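Local coordinates for alkaline serine protease (Pseudoalteromonas sp., PDB 1Y9Z), which probably cleaves peptide bonds in proteins as a cold-adapted, subtilisin-like serine protease of an Antarctic bacterium, at residues E197-G202 against N412-G417; N399-D404 against V422-Y427. All coordinates share one frame; numbering follows the deposited sequence.

Interaction 1: residues E197-G202 against N412-G417. With NA (sodium ion), chain F.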
# COMPACT_ATOMS: atom_id res chain seq x y z
N GLU A 197 -8.79 -14.04 4.00
CA GLU A 197 -9.04 -14.83 2.81
C GLU A 197 -8.00 -14.77 1.70
O GLU A 197 -7.75 -15.76 1.02
CB GLU A 197 -10.40 -14.38 2.26
CG GLU A 197 -11.13 -15.36 1.37
CD GLU A 197 -12.55 -14.91 1.14
OE1 GLU A 197 -13.20 -14.49 2.12
OE2 GLU A 197 -13.03 -14.97 -0.01
N ILE A 198 -7.40 -13.60 1.52
CA ILE A 198 -6.42 -13.44 0.45
C ILE A 198 -5.47 -12.32 0.82
O ILE A 198 -5.79 -11.48 1.67
CB ILE A 198 -7.17 -13.14 -0.88
CG1 ILE A 198 -6.27 -13.39 -2.08
CG2 ILE A 198 -7.69 -11.71 -0.87
CD1 ILE A 198 -7.02 -13.46 -3.39
N SER A 199 -4.29 -12.30 0.19
CA SER A 199 -3.28 -11.29 0.47
C SER A 199 -2.99 -10.38 -0.70
O SER A 199 -3.21 -10.73 -1.86
CB SER A 199 -1.97 -11.95 0.90
OG SER A 199 -2.14 -12.72 2.08
N GLY A 200 -2.47 -9.20 -0.38
CA GLY A 200 -2.11 -8.23 -1.39
C GLY A 200 -0.93 -7.41 -0.91
O GLY A 200 -0.60 -7.44 0.28
N PRO A 201 -0.26 -6.68 -1.81
CA PRO A 201 0.89 -5.85 -1.45
C PRO A 201 0.46 -4.81 -0.40
O PRO A 201 -0.47 -4.04 -0.64
CB PRO A 201 1.27 -5.20 -2.78
CG PRO A 201 0.88 -6.26 -3.78
CD PRO A 201 -0.46 -6.71 -3.27
N GLY A 202 1.14 -4.79 0.75
CA GLY A 202 0.76 -3.86 1.80
C GLY A 202 1.87 -3.19 2.60
O GLY A 202 1.59 -2.49 3.57
N ASN A 412 -4.15 -18.19 8.73
CA ASN A 412 -4.70 -16.94 9.24
C ASN A 412 -3.90 -15.69 8.88
O ASN A 412 -4.44 -14.58 8.91
CB ASN A 412 -4.85 -17.01 10.77
CG ASN A 412 -5.90 -18.00 11.22
OD1 ASN A 412 -6.23 -18.07 12.41
ND2 ASN A 412 -6.44 -18.78 10.29
N GLN A 413 -2.63 -15.86 8.56
CA GLN A 413 -1.79 -14.72 8.20
C GLN A 413 -1.99 -14.24 6.77
O GLN A 413 -2.11 -13.03 6.52
CB GLN A 413 -0.31 -15.05 8.40
CG GLN A 413 0.14 -15.04 9.85
CD GLN A 413 -0.36 -16.22 10.65
OE1 GLN A 413 -0.55 -16.12 11.87
NE2 GLN A 413 -0.55 -17.36 9.99
N THR A 414 -2.03 -15.17 5.82
CA THR A 414 -2.14 -14.83 4.41
C THR A 414 -3.36 -15.37 3.65
O THR A 414 -3.49 -15.15 2.44
CB THR A 414 -0.87 -15.28 3.66
OG1 THR A 414 -0.76 -16.71 3.75
CG2 THR A 414 0.36 -14.65 4.29
N GLY A 415 -4.25 -16.06 4.35
CA GLY A 415 -5.42 -16.62 3.69
C GLY A 415 -4.99 -17.64 2.65
O GLY A 415 -4.13 -18.48 2.93
N TYR A 416 -5.57 -17.58 1.46
CA TYR A 416 -5.21 -18.52 0.40
C TYR A 416 -3.91 -18.12 -0.29
O TYR A 416 -3.37 -18.88 -1.08
CB TYR A 416 -6.35 -18.63 -0.62
CG TYR A 416 -7.54 -19.38 -0.09
CD1 TYR A 416 -7.45 -20.74 0.23
CD2 TYR A 416 -8.76 -18.74 0.13
CE1 TYR A 416 -8.53 -21.43 0.76
CE2 TYR A 416 -9.85 -19.42 0.66
CZ TYR A 416 -9.73 -20.77 0.97
OH TYR A 416 -10.81 -21.44 1.51
N GLY A 417 -3.42 -16.92 0.02
CA GLY A 417 -2.17 -16.48 -0.58
C GLY A 417 -2.25 -15.18 -1.35
O GLY A 417 -3.20 -14.41 -1.21
NA NA F . -13.09 -13.17 4.55
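The carbonyl oxygen of Thr-414 is gripped by two donors that come from opposite faces of its plane. The hydroxyl of Ser-199 gives a bond of 2.8 Å from OG to Thr-414 O, and the amide N of Gly-417 reaches the same oxygen at 3.0 Å, closing the type II' beta turn 414-417. This turn lies against strand 196-201, an end strand of the central, largely parallel sheet of the subtilisin-like domain, and it illustrates how a loop can be laid on a sheet edge by two backbone bonds and one from a side chain. Tyr-416 N donates to Glu-197 O almost straight, at 172°, although it sits well above the carbonyl plane, and Ser-199 N donates to Gly-417 O at 2.8 Å. The serine hydroxyl stands anti to its own carbonyl carbon (chi1 -61°), which carries OG over to the turn, where Thr-414 CB is also near. An alanine here has no OG, which would probably leave Thr-414 O with the Gly-417 amide alone and the turn held to the strand by its two backbone bonds. At Gly-415, positive phi and the closeness of the strand both favour glycine, since a CB would run into Glu-197 C. The Glu-197 side chain points away from the turn: OE2 forms a salt bridge with Arg-395 of helix 391-401, and OE1 binds a sodium ion together with the carbonyl oxygens of Val-174 and Gln-195. Ile-198 CG1 lies 3.3 Å from Gly-417 O.

Interaction 2: residues N399-D404 against V422-Y427. With CA (calcium ion), chain D.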
# COMPACT_ATOMS: atom_id res chain seq x y z
N ASN A 399 -9.77 -16.92 -4.93
CA ASN A 399 -9.26 -17.80 -3.88
C ASN A 399 -8.63 -19.07 -4.45
O ASN A 399 -7.58 -19.52 -3.99
CB ASN A 399 -10.40 -18.18 -2.93
CG ASN A 399 -10.87 -17.01 -2.10
OD1 ASN A 399 -11.98 -17.01 -1.58
ND2 ASN A 399 -10.01 -16.01 -1.95
N ALA A 400 -9.28 -19.64 -5.46
CA ALA A 400 -8.80 -20.87 -6.08
C ALA A 400 -7.48 -20.69 -6.83
O ALA A 400 -6.74 -21.66 -7.01
CB ALA A 400 -9.86 -21.42 -7.01
N THR A 401 -7.19 -19.47 -7.27
CA THR A 401 -5.97 -19.23 -8.03
C THR A 401 -4.90 -18.41 -7.32
O THR A 401 -3.86 -18.11 -7.91
CB THR A 401 -6.30 -18.53 -9.37
OG1 THR A 401 -6.90 -17.26 -9.11
CG2 THR A 401 -7.25 -19.39 -10.19
N ALA A 402 -5.14 -18.05 -6.07
CA ALA A 402 -4.15 -17.29 -5.31
C ALA A 402 -2.91 -18.14 -5.09
O ALA A 402 -3.00 -19.36 -4.98
CB ALA A 402 -4.74 -16.86 -3.97
N ASP A 403 -1.74 -17.50 -5.05
CA ASP A 403 -0.49 -18.22 -4.83
C ASP A 403 -0.28 -18.46 -3.34
O ASP A 403 -0.07 -17.53 -2.57
CB ASP A 403 0.69 -17.43 -5.41
CG ASP A 403 0.54 -17.16 -6.90
OD1 ASP A 403 0.17 -18.09 -7.64
OD2 ASP A 403 0.81 -16.02 -7.32
N ASP A 404 -0.33 -19.73 -2.95
CA ASP A 404 -0.17 -20.13 -1.56
C ASP A 404 1.11 -19.55 -0.95
O ASP A 404 2.19 -19.69 -1.52
CB ASP A 404 -0.15 -21.66 -1.47
CG ASP A 404 -0.33 -22.17 -0.05
OD1 ASP A 404 -0.49 -21.35 0.87
OD2 ASP A 404 -0.31 -23.41 0.13
N VAL A 422 -3.68 -13.05 -13.51
CA VAL A 422 -3.55 -13.91 -14.68
C VAL A 422 -4.21 -15.26 -14.47
O VAL A 422 -5.00 -15.71 -15.30
CB VAL A 422 -2.07 -14.12 -15.05
CG1 VAL A 422 -1.96 -15.03 -16.27
CG2 VAL A 422 -1.41 -12.79 -15.32
N ALA A 423 -3.89 -15.91 -13.35
CA ALA A 423 -4.46 -17.22 -13.04
C ALA A 423 -5.97 -17.16 -12.83
O ALA A 423 -6.70 -18.05 -13.25
CB ALA A 423 -3.77 -17.80 -11.81
N ALA A 424 -6.43 -16.10 -12.18
CA ALA A 424 -7.86 -15.93 -11.93
C ALA A 424 -8.61 -15.80 -13.25
O ALA A 424 -9.69 -16.38 -13.42
CB ALA A 424 -8.10 -14.70 -11.06
N LYS A 425 -8.04 -15.05 -14.18
CA LYS A 425 -8.66 -14.86 -15.49
C LYS A 425 -8.74 -16.19 -16.23
O LYS A 425 -9.79 -16.54 -16.78
CB LYS A 425 -7.85 -13.87 -16.32
CG LYS A 425 -8.30 -13.79 -17.78
CD LYS A 425 -7.33 -12.96 -18.61
CE LYS A 425 -7.70 -13.00 -20.09
NZ LYS A 425 -7.65 -14.39 -20.64
N ALA A 426 -7.63 -16.92 -16.24
CA ALA A 426 -7.58 -18.21 -16.92
C ALA A 426 -8.62 -19.17 -16.35
O ALA A 426 -9.20 -19.98 -17.08
CB ALA A 426 -6.18 -18.81 -16.78
N TYR A 427 -8.85 -19.07 -15.05
CA TYR A 427 -9.82 -19.90 -14.35
C TYR A 427 -11.21 -19.64 -14.92
O TYR A 427 -11.91 -20.57 -15.34
CB TYR A 427 -9.80 -19.55 -12.86
CG TYR A 427 -10.64 -20.44 -11.96
CD1 TYR A 427 -10.15 -21.65 -11.49
CD2 TYR A 427 -11.90 -20.03 -11.54
CE1 TYR A 427 -10.89 -22.44 -10.62
CE2 TYR A 427 -12.66 -20.81 -10.66
CZ TYR A 427 -12.14 -22.01 -10.20
OH TYR A 427 -12.87 -22.77 -9.32
CA CA D . -0.56 -20.75 3.13
O HOH W 1 -1.50 -18.77 2.14
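Thr-401 sets its side chain against the backbone and methyls of Ala-423 and Ala-424, and this is the tight part of a helix-helix contact in the subtilisin-like domain, between the end of helix 391-401 and helix 421-430. It serves as an example of close approach through small residues: the CA atoms of Thr-401 and Ala-424 are 5.4 Å apart, the Ala-423 methyl points at the threonine, and the Ala-424 methyl touches it from the side. CB and CG2 lie on Ala-423 and OG1 on Ala-424. CB meets the methyl CB of Ala-423 at 3.6 Å, while CG2 lies beside the carbonyl O of Ala-423, at 3.4 Å, and continues to Tyr-427 CB. The hydroxyl sits between its own backbone N and carbonyl carbon (chi1 62°), a rotation that turns OG1 back toward its own helix, where it donates to Ala-397 O. The same OG1 rests 3.3 Å from Ala-424 CA, so its contact with the second helix is one of packing, its polar need being met within the first. Ala-424 is buried, and its methyl also touches Leu-398 and Val-382, the latter on helix 368-385.

Toward solvent the fit slackens. There Ala-400, an exposed residue, brings its methyl only to 3.9 Å from Tyr-427 CE1, with CZ and OH scarcely farther. The tyrosine CG is anti to the backbone N (chi1 -173°), which swings the ring back along helix 391-401, where it also touches Ala-397. Beyond Thr-401 the chain turns away from helix 421-430, and Asp-404 OD1 binds the calcium ion at 2.3 Å, beside a water and the ligands from Leu-405, Val-407, Gly-409 and Asp-411.

The two contacts interlock along the chain: strand 196-201 comes first, then residues 399-404, the turn at 412-417 and finally helix 421-430. Their centres are about 13 Å apart, on the same side of the chain's centre, with interaction 1 buried and interaction 2 at the surface. Helix 391-401 is shared: its end takes part in interaction 2, while its Leu-398 and Asn-399 touch Ile-198 and Tyr-416 of interaction 1. The calcium-binding loop, whose ligands include Asp-404 and Asp-411, bridges the second segment to the third. The pair thus shows how the C-terminal part of the subtilisin-like domain is tied both to the sheet edge and to its own last helix.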